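Local coordinates for alpha-galactosidase (Thermus thermophilus, PDB 6LCJ), which probably hydrolyses terminal alpha-galactosyl units from galactosides and is built as a hexamer of family 36 glycosidase chains, at residues L55-D60 with A383-L388; A235-T240 with Y307-P312; P401-F406 with F430-D435; G348-L353 with E395-D400. One frame throughout, in Å; residues are numbered along the deposited sequence.

Contact 1 (L55-D60 with A383-L388); sequences LAAWVD and ALRSTL
Arg385 brings helix 380-388 against strand 56-59 through the stem and NE of its side chain. CG lies anti to the backbone N (chi1 178°) and passes Ala57, whose CB faces the helix 4.4 Å from Arg385 CG. The bend at chi3 (62°) carries Arg385 NE to within 3.4 Å of the Leu55 CD1 methyl, which sits at the edge of the guanidinium and near its plane. The charged end turns back to its own helix, where NH2 is hydrogen-bonded to Asn382 OD1. Nearby, Arg385 O and Ala56 O, two acceptors, stand 3.5 Å apart, and the first takes a hydrogen bond from His389 ND1.

Ser386 follows, at the closest backbone approach, with its CA 4.7 Å from that of Ala56. Its OG lies 3.2 Å from Ala56 N and is hydrogen-bonded to Ser54 O, just ahead of the strand. Thr387 faces away, onto Leu424 of helix 415-428.

Strand 56-59, outermost within this chain in the seven-stranded antiparallel sheet of the N-terminal part, meets this helix of the barrel part nearly at right angles (84°). Alanine and leucine methyls, a serine and the arginine stem make the junction, and its polar ends find partners in flanking residues.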
loop_
_atom_site.group_PDB
_atom_site.type_symbol
_atom_site.label_atom_id
_atom_site.label_comp_id
_atom_site.label_asym_id
_atom_site.label_seq_id
_atom_site.Cartn_x
_atom_site.Cartn_y
_atom_site.Cartn_z
ATOM N N LEU E 55 -18.289 0.675 27.672
ATOM C CA LEU E 55 -17.595 1.596 28.556
ATOM C C LEU E 55 -18.408 2.868 28.771
ATOM O O LEU E 55 -18.851 3.511 27.809
ATOM C CB LEU E 55 -16.228 1.956 27.984
ATOM C CG LEU E 55 -15.524 3.019 28.839
ATOM C CD1 LEU E 55 -14.731 2.386 29.964
ATOM C CD2 LEU E 55 -14.652 3.947 27.996
ATOM N N ALA E 56 -18.597 3.232 30.036
ATOM C CA ALA E 56 -19.063 4.553 30.424
ATOM C C ALA E 56 -18.011 5.162 31.341
ATOM O O ALA E 56 -17.711 4.595 32.402
ATOM C CB ALA E 56 -20.420 4.481 31.127
ATOM N N ALA E 57 -17.449 6.302 30.936
ATOM C CA ALA E 57 -16.376 6.917 31.711
ATOM C C ALA E 57 -16.089 8.306 31.163
ATOM O O ALA E 57 -16.493 8.642 30.047
ATOM C CB ALA E 57 -15.098 6.071 31.680
ATOM N N TRP E 58 -15.373 9.101 31.965
ATOM C CA TRP E 58 -14.845 10.389 31.525
ATOM C C TRP E 58 -13.528 10.172 30.796
ATOM O O TRP E 58 -12.627 9.504 31.312
ATOM C CB TRP E 58 -14.630 11.328 32.718
ATOM C CG TRP E 58 -15.911 11.858 33.313
ATOM C CD1 TRP E 58 -16.624 11.323 34.358
ATOM C CD2 TRP E 58 -16.646 13.009 32.877
ATOM N NE1 TRP E 58 -17.749 12.082 34.601
ATOM C CE2 TRP E 58 -17.787 13.120 33.710
ATOM C CE3 TRP E 58 -16.449 13.960 31.868
ATOM C CZ2 TRP E 58 -18.717 14.144 33.569
ATOM C CZ3 TRP E 58 -17.379 14.972 31.724
ATOM C CH2 TRP E 58 -18.501 15.059 32.574
ATOM N N VAL E 59 -13.414 10.723 29.590
ATOM C CA VAL E 59 -12.203 10.576 28.795
ATOM C C VAL E 59 -11.691 11.955 28.387
ATOM O O VAL E 59 -12.379 12.971 28.502
ATOM C CB VAL E 59 -12.416 9.697 27.539
ATOM C CG1 VAL E 59 -13.052 8.382 27.909
ATOM C CG2 VAL E 59 -13.238 10.444 26.493
ATOM N N ASP E 60 -10.458 11.960 27.889
ATOM C CA ASP E 60 -9.828 13.159 27.365
ATOM C C ASP E 60 -10.176 13.270 25.887
ATOM O O ASP E 60 -9.715 12.439 25.090
ATOM C CB ASP E 60 -8.319 13.084 27.562
ATOM C CG ASP E 60 -7.592 14.367 27.181
ATOM O OD1 ASP E 60 -8.191 15.280 26.565
ATOM O OD2 ASP E 60 -6.388 14.452 27.507
ATOM N N ALA E 383 -16.058 -3.970 35.428
ATOM C CA ALA E 383 -17.398 -3.887 35.996
ATOM C C ALA E 383 -17.572 -2.600 36.784
ATOM O O ALA E 383 -18.486 -1.808 36.522
ATOM C CB ALA E 383 -17.667 -5.097 36.888
ATOM N N LEU E 384 -16.667 -2.361 37.737
ATOM C CA LEU E 384 -16.796 -1.201 38.609
ATOM C C LEU E 384 -16.755 0.098 37.811
ATOM O O LEU E 384 -17.534 1.018 38.083
ATOM C CB LEU E 384 -15.699 -1.223 39.676
ATOM C CG LEU E 384 -15.805 -2.272 40.787
ATOM C CD1 LEU E 384 -14.499 -2.313 41.548
ATOM C CD2 LEU E 384 -16.968 -2.017 41.750
ATOM N N ARG E 385 -15.885 0.181 36.797
ATOM C CA ARG E 385 -15.683 1.459 36.112
ATOM C C ARG E 385 -16.956 1.947 35.425
ATOM O O ARG E 385 -17.292 3.133 35.502
ATOM C CB ARG E 385 -14.547 1.366 35.096
ATOM C CG ARG E 385 -14.336 2.683 34.334
ATOM C CD ARG E 385 -12.958 2.764 33.669
ATOM N NE ARG E 385 -12.863 1.691 32.702
ATOM C CZ ARG E 385 -12.070 0.633 32.824
ATOM N NH1 ARG E 385 -11.244 0.525 33.864
ATOM N NH2 ARG E 385 -12.111 -0.320 31.901
ATOM N N SER E 386 -17.675 1.052 34.737
ATOM C CA SER E 386 -18.863 1.474 34.001
ATOM C C SER E 386 -20.059 1.663 34.925
ATOM O O SER E 386 -20.841 2.604 34.747
ATOM C CB SER E 386 -19.190 0.465 32.897
ATOM O OG SER E 386 -18.290 0.614 31.807
ATOM N N THR E 387 -20.220 0.767 35.903
ATOM C CA THR E 387 -21.298 0.891 36.879
ATOM C C THR E 387 -21.222 2.219 37.622
ATOM O O THR E 387 -22.228 2.927 37.760
ATOM C CB THR E 387 -21.222 -0.271 37.862
ATOM O OG1 THR E 387 -21.456 -1.493 37.166
ATOM C CG2 THR E 387 -22.238 -0.102 38.997
ATOM N N LEU E 388 -20.032 2.582 38.101
ATOM C CA LEU E 388 -19.883 3.832 38.833
ATOM C C LEU E 388 -20.390 5.037 38.046
ATOM O O LEU E 388 -20.819 6.030 38.648
ATOM C CB LEU E 388 -18.419 4.041 39.220
ATOM C CG LEU E 388 -17.970 3.296 40.472
ATOM C CD1 LEU E 388 -16.456 3.167 40.529
ATOM C CD2 LEU E 388 -18.521 3.992 41.708
#

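Contact 2 (A235-T240 with Y307-P312)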
loop_
_atom_site.group_PDB
_atom_site.type_symbol
_atom_site.label_atom_id
_atom_site.label_comp_id
_atom_site.label_asym_id
_atom_site.label_seq_id
_atom_site.Cartn_x
_atom_site.Cartn_y
_atom_site.Cartn_z
ATOM N N ALA E 235 -31.056 -15.774 26.032
ATOM C CA ALA E 235 -30.500 -14.813 25.071
ATOM C C ALA E 235 -31.410 -14.867 23.850
ATOM O O ALA E 235 -31.050 -15.453 22.819
ATOM C CB ALA E 235 -29.047 -15.127 24.703
ATOM N N PRO E 236 -32.598 -14.259 23.930
ATOM C CA PRO E 236 -33.683 -14.645 23.008
ATOM C C PRO E 236 -33.436 -14.312 21.536
ATOM O O PRO E 236 -33.953 -15.029 20.672
ATOM C CB PRO E 236 -34.902 -13.889 23.566
ATOM C CG PRO E 236 -34.337 -12.810 24.425
ATOM C CD PRO E 236 -33.046 -13.311 24.966
ATOM N N PHE E 237 -32.670 -13.268 21.210
ATOM C CA PHE E 237 -32.470 -12.867 19.822
ATOM C C PHE E 237 -31.106 -13.265 19.271
ATOM O O PHE E 237 -30.679 -12.723 18.241
ATOM C CB PHE E 237 -32.666 -11.367 19.673
ATOM C CG PHE E 237 -34.025 -10.915 20.061
ATOM C CD1 PHE E 237 -35.070 -10.954 19.154
ATOM C CD2 PHE E 237 -34.268 -10.449 21.342
ATOM C CE1 PHE E 237 -36.334 -10.527 19.523
ATOM C CE2 PHE E 237 -35.509 -10.040 21.709
ATOM C CZ PHE E 237 -36.548 -10.063 20.808
ATOM N N LEU E 238 -30.437 -14.219 19.906
ATOM C CA LEU E 238 -29.100 -14.629 19.530
ATOM C C LEU E 238 -29.135 -16.054 19.007
ATOM O O LEU E 238 -29.850 -16.904 19.542
ATOM C CB LEU E 238 -28.158 -14.527 20.728
ATOM C CG LEU E 238 -26.698 -14.169 20.496
ATOM C CD1 LEU E 238 -26.581 -12.767 19.989
ATOM C CD2 LEU E 238 -25.968 -14.323 21.797
ATOM N N VAL E 239 -28.335 -16.323 17.981
ATOM C CA VAL E 239 -28.337 -17.624 17.330
ATOM C C VAL E 239 -26.963 -17.836 16.704
ATOM O O VAL E 239 -26.247 -16.876 16.418
ATOM C CB VAL E 239 -29.487 -17.669 16.300
ATOM C CG1 VAL E 239 -29.139 -16.871 15.056
ATOM C CG2 VAL E 239 -29.847 -19.065 15.962
ATOM N N THR E 240 -26.566 -19.089 16.541
ATOM C CA THR E 240 -25.321 -19.408 15.844
ATOM C C THR E 240 -25.618 -20.191 14.566
ATOM O O THR E 240 -26.740 -20.643 14.331
ATOM C CB THR E 240 -24.360 -20.213 16.732
ATOM O OG1 THR E 240 -24.992 -21.432 17.144
ATOM C CG2 THR E 240 -23.969 -19.421 17.956
ATOM N N TYR E 307 -28.548 -6.485 23.109
ATOM C CA TYR E 307 -28.039 -5.682 22.000
ATOM C C TYR E 307 -28.346 -6.333 20.643
ATOM O O TYR E 307 -28.464 -5.632 19.630
ATOM C CB TYR E 307 -26.523 -5.464 22.152
ATOM C CG TYR E 307 -25.724 -6.704 21.803
ATOM C CD1 TYR E 307 -25.323 -6.958 20.498
ATOM C CD2 TYR E 307 -25.404 -7.634 22.773
ATOM C CE1 TYR E 307 -24.629 -8.101 20.176
ATOM C CE2 TYR E 307 -24.704 -8.778 22.454
ATOM C CZ TYR E 307 -24.324 -9.007 21.161
ATOM O OH TYR E 307 -23.642 -10.151 20.860
ATOM N N ALA E 308 -28.444 -7.666 20.591
ATOM C CA ALA E 308 -28.698 -8.314 19.310
ATOM C C ALA E 308 -30.001 -7.836 18.686
ATOM O O ALA E 308 -30.110 -7.758 17.457
ATOM C CB ALA E 308 -28.708 -9.829 19.475
ATOM N N ALA E 309 -30.991 -7.485 19.507
ATOM C CA ALA E 309 -32.264 -7.011 18.991
ATOM C C ALA E 309 -32.212 -5.570 18.489
ATOM O O ALA E 309 -33.190 -5.104 17.881
ATOM C CB ALA E 309 -33.334 -7.138 20.073
ATOM N N ALA E 310 -31.114 -4.850 18.729
ATOM C CA ALA E 310 -31.025 -3.436 18.379
ATOM C C ALA E 310 -29.907 -3.151 17.385
ATOM O O ALA E 310 -29.601 -1.983 17.126
ATOM C CB ALA E 310 -30.850 -2.580 19.635
ATOM N N LEU E 311 -29.302 -4.172 16.801
ATOM C CA LEU E 311 -28.302 -3.914 15.782
ATOM C C LEU E 311 -28.930 -3.150 14.611
ATOM O O LEU E 311 -30.122 -3.303 14.317
ATOM C CB LEU E 311 -27.672 -5.230 15.326
ATOM C CG LEU E 311 -26.752 -5.765 16.439
ATOM C CD1 LEU E 311 -26.406 -7.239 16.247
ATOM C CD2 LEU E 311 -25.474 -4.910 16.605
ATOM N N PRO E 312 -28.159 -2.291 13.933
ATOM C CA PRO E 312 -26.719 -2.064 14.070
ATOM C C PRO E 312 -26.333 -0.952 15.025
ATOM O O PRO E 312 -25.250 -0.415 14.892
ATOM C CB PRO E 312 -26.301 -1.687 12.640
ATOM C CG PRO E 312 -27.558 -1.121 11.992
ATOM C CD PRO E 312 -28.736 -1.397 12.913
#
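Phe237 and Ala309 form the tight half of a contact between two loops of a TIM barrel, those that follow the neighbouring parallel strands 229-234 and 298-303. Both therefore lie at the C-terminal rim, the side on which glycosidases of this fold carry their active site. A type I turn from Ala235 to Leu238 presents the phenylalanine, and a 3-10 segment, 307-309, presents the methyls of Ala308 and Ala309 to it and its neighbour.

Packing is closest around the ring. With CG anti to the carbonyl carbon (chi1 -60°), Phe237 lays one face across the Ala309 methyl, a CH-pi contact in which Ala309 CB stands 3.9 Å from the Phe237 ring centroid and 20° off its normal. The methyl is displaced toward the CG-CD2 side, so Phe237 CD2 is its nearest ring atom at 3.7 Å. Val282 and Ala286 of helix 280-296 and Met324 of helix 317-331 also pack on Phe237. Next in line, Ala308 points its CB between two groups, 3.7 Å from Phe237 O and equally far from Leu238 CD1.

The other flank is looser. Beyond Ala309 the second loop turns away from the strand, and after a cis peptide it reaches the solvent-exposed Pro312. Tyr307 starts with its CB directed away from 235-240, yet a chi1 of 75° brings the far end of the side chain back toward Leu238. Its hydroxyl is hydrogen-bonded to Ala264 O, and to Leu238 it offers a single van der Waals touch, Tyr307 OH to Leu238 CD1 at 4.0 Å.

Contact 3 (P401-F406 with F430-D435)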
loop_
_atom_site.group_PDB
_atom_site.type_symbol
_atom_site.label_atom_id
_atom_site.label_comp_id
_atom_site.label_asym_id
_atom_site.label_seq_id
_atom_site.Cartn_x
_atom_site.Cartn_y
_atom_site.Cartn_z
ATOM N N PRO E 401 -25.261 -4.055 39.683
ATOM C CA PRO E 401 -23.810 -3.905 39.502
ATOM C C PRO E 401 -23.109 -5.222 39.220
ATOM O O PRO E 401 -21.877 -5.229 39.097
ATOM C CB PRO E 401 -23.353 -3.318 40.854
ATOM C CG PRO E 401 -24.270 -3.991 41.844
ATOM C CD PRO E 401 -25.598 -4.315 41.097
ATOM N N ASP E 402 -23.891 -6.302 39.102
ATOM C CA ASP E 402 -23.480 -7.701 38.974
ATOM C C ASP E 402 -23.140 -8.276 40.348
ATOM O O ASP E 402 -23.246 -7.578 41.361
ATOM C CB ASP E 402 -22.338 -7.879 37.971
ATOM C CG ASP E 402 -22.466 -9.169 37.208
ATOM O OD1 ASP E 402 -23.321 -9.980 37.613
ATOM O OD2 ASP E 402 -21.714 -9.391 36.230
ATOM N N VAL E 403 -22.784 -9.560 40.407
ATOM C CA VAL E 403 -22.780 -10.273 41.688
ATOM C C VAL E 403 -21.660 -9.808 42.615
ATOM O O VAL E 403 -20.711 -9.130 42.199
ATOM C CB VAL E 403 -22.703 -11.799 41.473
ATOM C CG1 VAL E 403 -23.755 -12.238 40.486
ATOM C CG2 VAL E 403 -21.307 -12.200 41.010
ATOM N N VAL E 404 -21.785 -10.175 43.886
ATOM C CA VAL E 404 -20.796 -9.899 44.921
ATOM C C VAL E 404 -20.126 -11.215 45.270
ATOM O O VAL E 404 -20.806 -12.227 45.468
ATOM C CB VAL E 404 -21.447 -9.278 46.170
ATOM C CG1 VAL E 404 -20.387 -8.811 47.154
ATOM C CG2 VAL E 404 -22.363 -8.145 45.779
ATOM N N TYR E 405 -18.805 -11.207 45.343
ATOM C CA TYR E 405 -18.085 -12.373 45.821
ATOM C C TYR E 405 -17.875 -12.256 47.322
ATOM O O TYR E 405 -17.600 -11.169 47.842
ATOM C CB TYR E 405 -16.732 -12.528 45.118
ATOM C CG TYR E 405 -16.830 -12.823 43.640
ATOM C CD1 TYR E 405 -16.924 -14.126 43.169
ATOM C CD2 TYR E 405 -16.826 -11.786 42.711
ATOM C CE1 TYR E 405 -17.016 -14.386 41.801
ATOM C CE2 TYR E 405 -16.907 -12.032 41.346
ATOM C CZ TYR E 405 -17.007 -13.323 40.897
ATOM O OH TYR E 405 -17.075 -13.549 39.544
ATOM N N PHE E 406 -18.030 -13.382 48.012
ATOM C CA PHE E 406 -17.572 -13.553 49.383
ATOM C C PHE E 406 -16.560 -14.671 49.530
ATOM O O PHE E 406 -15.718 -14.617 50.419
ATOM C CB PHE E 406 -18.756 -13.826 50.318
ATOM C CG PHE E 406 -19.727 -12.695 50.387
ATOM C CD1 PHE E 406 -20.771 -12.611 49.471
ATOM C CD2 PHE E 406 -19.581 -11.700 51.340
ATOM C CE1 PHE E 406 -21.655 -11.568 49.515
ATOM C CE2 PHE E 406 -20.462 -10.653 51.400
ATOM C CZ PHE E 406 -21.508 -10.579 50.492
ATOM N N PHE E 430 -29.203 -3.761 45.009
ATOM C CA PHE E 430 -29.338 -4.962 44.184
ATOM C C PHE E 430 -28.313 -5.979 44.667
ATOM O O PHE E 430 -27.123 -5.873 44.362
ATOM C CB PHE E 430 -29.146 -4.627 42.705
ATOM C CG PHE E 430 -29.710 -5.660 41.768
ATOM C CD1 PHE E 430 -29.156 -6.926 41.690
ATOM C CD2 PHE E 430 -30.801 -5.364 40.954
ATOM C CE1 PHE E 430 -29.683 -7.892 40.816
ATOM C CE2 PHE E 430 -31.329 -6.311 40.076
ATOM C CZ PHE E 430 -30.774 -7.578 40.005
ATOM N N LYS E 431 -28.776 -6.983 45.401
ATOM C CA LYS E 431 -27.903 -7.912 46.108
ATOM C C LYS E 431 -28.003 -9.287 45.473
ATOM O O LYS E 431 -29.094 -9.866 45.395
ATOM C CB LYS E 431 -28.264 -7.970 47.593
ATOM C CG LYS E 431 -28.059 -6.633 48.293
ATOM C CD LYS E 431 -28.798 -6.552 49.583
ATOM C CE LYS E 431 -27.933 -5.894 50.620
ATOM N NZ LYS E 431 -28.606 -5.810 51.916
ATOM N N ALA E 432 -26.867 -9.800 45.012
ATOM C CA ALA E 432 -26.822 -11.085 44.340
ATOM C C ALA E 432 -25.444 -11.700 44.532
ATOM O O ALA E 432 -24.458 -10.990 44.724
ATOM C CB ALA E 432 -27.142 -10.949 42.849
ATOM N N THR E 433 -25.385 -13.030 44.492
ATOM C CA THR E 433 -24.112 -13.724 44.494
ATOM C C THR E 433 -24.255 -15.045 43.760
ATOM O O THR E 433 -25.363 -15.559 43.546
ATOM C CB THR E 433 -23.568 -13.982 45.915
ATOM O OG1 THR E 433 -22.298 -14.656 45.826
ATOM C CG2 THR E 433 -24.514 -14.857 46.706
ATOM N N SER E 434 -23.101 -15.585 43.376
ATOM C CA SER E 434 -22.999 -16.909 42.795
ATOM C C SER E 434 -22.285 -17.895 43.705
ATOM O O SER E 434 -22.130 -19.057 43.322
ATOM C CB SER E 434 -22.277 -16.845 41.446
ATOM O OG SER E 434 -23.120 -16.346 40.420
ATOM N N ASP E 435 -21.856 -17.473 44.885
ATOM C CA ASP E 435 -21.061 -18.308 45.786
ATOM C C ASP E 435 -21.860 -19.513 46.255
ATOM O O ASP E 435 -22.822 -19.337 47.013
ATOM C CB ASP E 435 -20.596 -17.493 46.995
ATOM C CG ASP E 435 -19.536 -16.445 46.639
ATOM O OD1 ASP E 435 -18.988 -16.494 45.515
ATOM O OD2 ASP E 435 -19.249 -15.570 47.487
HETATM O O HOH W 1 -24.991 -7.543 43.598
HETATM O O HOH W 2 -20.235 -14.623 43.185
#
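Thr433 reaches across to Val404 with its hydroxyl branch. Its CB lies 3.3 Å from Val404 O; from there OG1, anti to the backbone N (chi1 -179°), donates to Val404 O over 2.9 Å, nearly along the C=O axis. The same Thr433 OG1 accepts from Asp435 N at 3.0 Å, almost straight, and so closes an ST turn. Around it the side chain touches Phe190, and Leu448 of helix 442-453. A valine in its place would probably leave Asp435 N and Val404 O without their bond to this hydroxyl, setting the turn free to shift.

The turn leads into Asp435, whose carboxylate meets Phe406. OD2 takes Phe406 N on its syn lone pair at 2.6 Å and lies at the edge of the Phe406 ring, whose plane stands 83° from the carboxylate; OD1 makes a salt bridge with Arg407. Upstream, Val404 N donates to Ala432 O at 2.9 Å, and a water joins Asp402 O to Phe430 O.

Strand 431-433 is the eighth of the TIM barrel and bonds to strand 161-164. Segment 401-406 leaves the seventh strand, 398-400; Val404 packs on helix 415-428, and Phe406 on both that helix and helix 442-453.

Contact 4 (G348-L353 with E395-D400); sequences GLADGL and ENVHVD
His398 O accepts the shortest bond of the pairing, from Leu353 N at 2.8 Å and almost head-on to the carbonyl (C=O...N angle 174°), and also meets Gly352 CA in a C-H...O contact at 3.2 Å. This is parallel pairing between the sixth and seventh strands of the TIM barrel. The bonds alternate as parallel strands require. His398 straddles Gly352, its N donating to Asp351 O at 3.0 Å, and Leu353 O then receives Asp400 N at 2.9 Å (170° at the hydrogen), from above the carbonyl plane. His398 turns its side chain to the same face of the sheet as a CB on Gly352 would take; Leu353 and Val399 occupy the other.

Side chains fill in around this pairing. At a chi1 of 63° Val397 sets CG2 anti to its N, and this branch presses on the neighbouring segment, 348-353, lying 3.2 Å from Asp351 O and 3.9 Å from Leu353 CB. The Asp351 carboxylate is taken up outside the pairing, OD1 by Ser156 OG and a salt bridge to Arg154, OD2 by a salt bridge to Arg328, and the imidazole of His398 is held at both nitrogens, ND1 by Tyr335 OH and NE2 by Gly157 O.

Ahead of the strands the backbones separate and a water takes over the bridging. It accepts from Gly348 N and donates to both Ala350 O and Asn396 O, the last at 2.8 Å from the water oxygen.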
loop_
_atom_site.group_PDB
_atom_site.type_symbol
_atom_site.label_atom_id
_atom_site.label_comp_id
_atom_site.label_asym_id
_atom_site.label_seq_id
_atom_site.Cartn_x
_atom_site.Cartn_y
_atom_site.Cartn_z
ATOM N N GLY E 348 -37.893 2.008 31.538
ATOM C CA GLY E 348 -39.327 1.874 31.536
ATOM C C GLY E 348 -39.831 0.471 31.274
ATOM O O GLY E 348 -40.976 0.173 31.607
ATOM N N LEU E 349 -39.017 -0.393 30.676
ATOM C CA LEU E 349 -39.381 -1.782 30.433
ATOM C C LEU E 349 -38.689 -2.737 31.399
ATOM O O LEU E 349 -39.339 -3.622 31.966
ATOM C CB LEU E 349 -39.041 -2.167 28.991
ATOM C CG LEU E 349 -39.740 -1.333 27.918
ATOM C CD1 LEU E 349 -39.166 -1.624 26.553
ATOM C CD2 LEU E 349 -41.272 -1.561 27.950
ATOM N N ALA E 350 -37.381 -2.579 31.604
ATOM C CA ALA E 350 -36.665 -3.437 32.539
ATOM C C ALA E 350 -37.038 -3.108 33.980
ATOM O O ALA E 350 -37.267 -1.948 34.332
ATOM C CB ALA E 350 -35.151 -3.289 32.359
ATOM N N ASP E 351 -37.092 -4.145 34.816
ATOM C CA ASP E 351 -37.125 -3.965 36.264
ATOM C C ASP E 351 -35.717 -3.818 36.824
ATOM O O ASP E 351 -35.470 -2.958 37.676
ATOM C CB ASP E 351 -37.817 -5.153 36.940
ATOM C CG ASP E 351 -39.205 -5.406 36.386
ATOM O OD1 ASP E 351 -40.085 -4.580 36.660
ATOM O OD2 ASP E 351 -39.406 -6.415 35.665
ATOM N N GLY E 352 -34.798 -4.648 36.349
ATOM C CA GLY E 352 -33.395 -4.520 36.678
ATOM C C GLY E 352 -32.578 -4.424 35.402
ATOM O O GLY E 352 -32.915 -5.036 34.378
ATOM N N LEU E 353 -31.502 -3.633 35.464
ATOM C CA LEU E 353 -30.663 -3.365 34.302
ATOM C C LEU E 353 -29.197 -3.485 34.695
ATOM O O LEU E 353 -28.737 -2.788 35.604
ATOM C CB LEU E 353 -30.962 -1.981 33.728
ATOM C CG LEU E 353 -30.138 -1.529 32.524
ATOM C CD1 LEU E 353 -30.522 -2.319 31.314
ATOM C CD2 LEU E 353 -30.315 -0.038 32.249
ATOM N N GLU E 395 -32.754 6.287 39.553
ATOM C CA GLU E 395 -34.041 6.947 39.418
ATOM C C GLU E 395 -35.012 6.140 38.557
ATOM O O GLU E 395 -36.233 6.236 38.734
ATOM C CB GLU E 395 -33.813 8.327 38.801
ATOM C CG GLU E 395 -35.078 9.104 38.519
ATOM C CD GLU E 395 -35.735 9.645 39.783
ATOM O OE1 GLU E 395 -35.081 9.659 40.863
ATOM O OE2 GLU E 395 -36.916 10.064 39.686
ATOM N N ASN E 396 -34.501 5.351 37.612
ATOM C CA ASN E 396 -35.324 4.827 36.537
ATOM C C ASN E 396 -35.478 3.321 36.527
ATOM O O ASN E 396 -36.382 2.822 35.862
ATOM C CB ASN E 396 -34.756 5.260 35.176
ATOM C CG ASN E 396 -34.508 6.748 35.100
ATOM O OD1 ASN E 396 -33.491 7.241 35.581
ATOM N ND2 ASN E 396 -35.438 7.477 34.492
ATOM N N VAL E 397 -34.629 2.577 37.247
ATOM C CA VAL E 397 -34.629 1.127 37.173
ATOM C C VAL E 397 -33.775 0.628 38.324
ATOM O O VAL E 397 -32.956 1.373 38.861
ATOM C CB VAL E 397 -34.083 0.660 35.794
ATOM C CG1 VAL E 397 -32.641 1.089 35.618
ATOM C CG2 VAL E 397 -34.221 -0.849 35.616
ATOM N N HIS E 398 -33.980 -0.623 38.722
ATOM C CA HIS E 398 -33.047 -1.276 39.623
ATOM C C HIS E 398 -31.717 -1.467 38.909
ATOM O O HIS E 398 -31.633 -2.193 37.910
ATOM C CB HIS E 398 -33.598 -2.615 40.093
ATOM C CG HIS E 398 -34.850 -2.484 40.894
ATOM N ND1 HIS E 398 -35.724 -3.533 41.091
ATOM C CD2 HIS E 398 -35.390 -1.411 41.523
ATOM C CE1 HIS E 398 -36.741 -3.111 41.824
ATOM N NE2 HIS E 398 -36.560 -1.832 42.103
ATOM N N VAL E 399 -30.678 -0.816 39.425
ATOM C CA VAL E 399 -29.364 -0.842 38.802
ATOM C C VAL E 399 -28.599 -2.047 39.333
ATOM O O VAL E 399 -28.326 -2.148 40.536
ATOM C CB VAL E 399 -28.611 0.464 39.071
ATOM C CG1 VAL E 399 -27.151 0.310 38.684
ATOM C CG2 VAL E 399 -29.281 1.592 38.309
ATOM N N ASP E 400 -28.273 -2.974 38.438
ATOM C CA ASP E 400 -27.581 -4.193 38.821
ATOM C C ASP E 400 -26.078 -4.033 38.627
ATOM O O ASP E 400 -25.629 -3.905 37.483
ATOM C CB ASP E 400 -28.105 -5.356 37.995
ATOM C CG ASP E 400 -27.478 -6.678 38.386
ATOM O OD1 ASP E 400 -26.721 -6.709 39.397
ATOM O OD2 ASP E 400 -27.760 -7.692 37.689
HETATM O O HOH W 3 -36.616 0.885 33.812
#

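Overall arrangement
From the N terminus, contact 1 opens first: residues 55-60 pack against helix 380-388, closing a loop of more than 300 residues that joins the N-terminal sheets to the barrel. Contact 2 both opens and closes within that span, tying two rim loops. Contact 4 opens at 348-353, still inside it, but closes at 395-400, beyond the helix, so contacts 1 and 4 cross. Contact 3 comes last, its first segment running straight on from strand 398-400. Here the regions meet: Phe430 packs on His398, Val399 and Asp400 of contact 4, and Pro401 touches Thr387 of contact 1. Contact 2 touches none of the others, its centre about 20 to 26 Å from theirs.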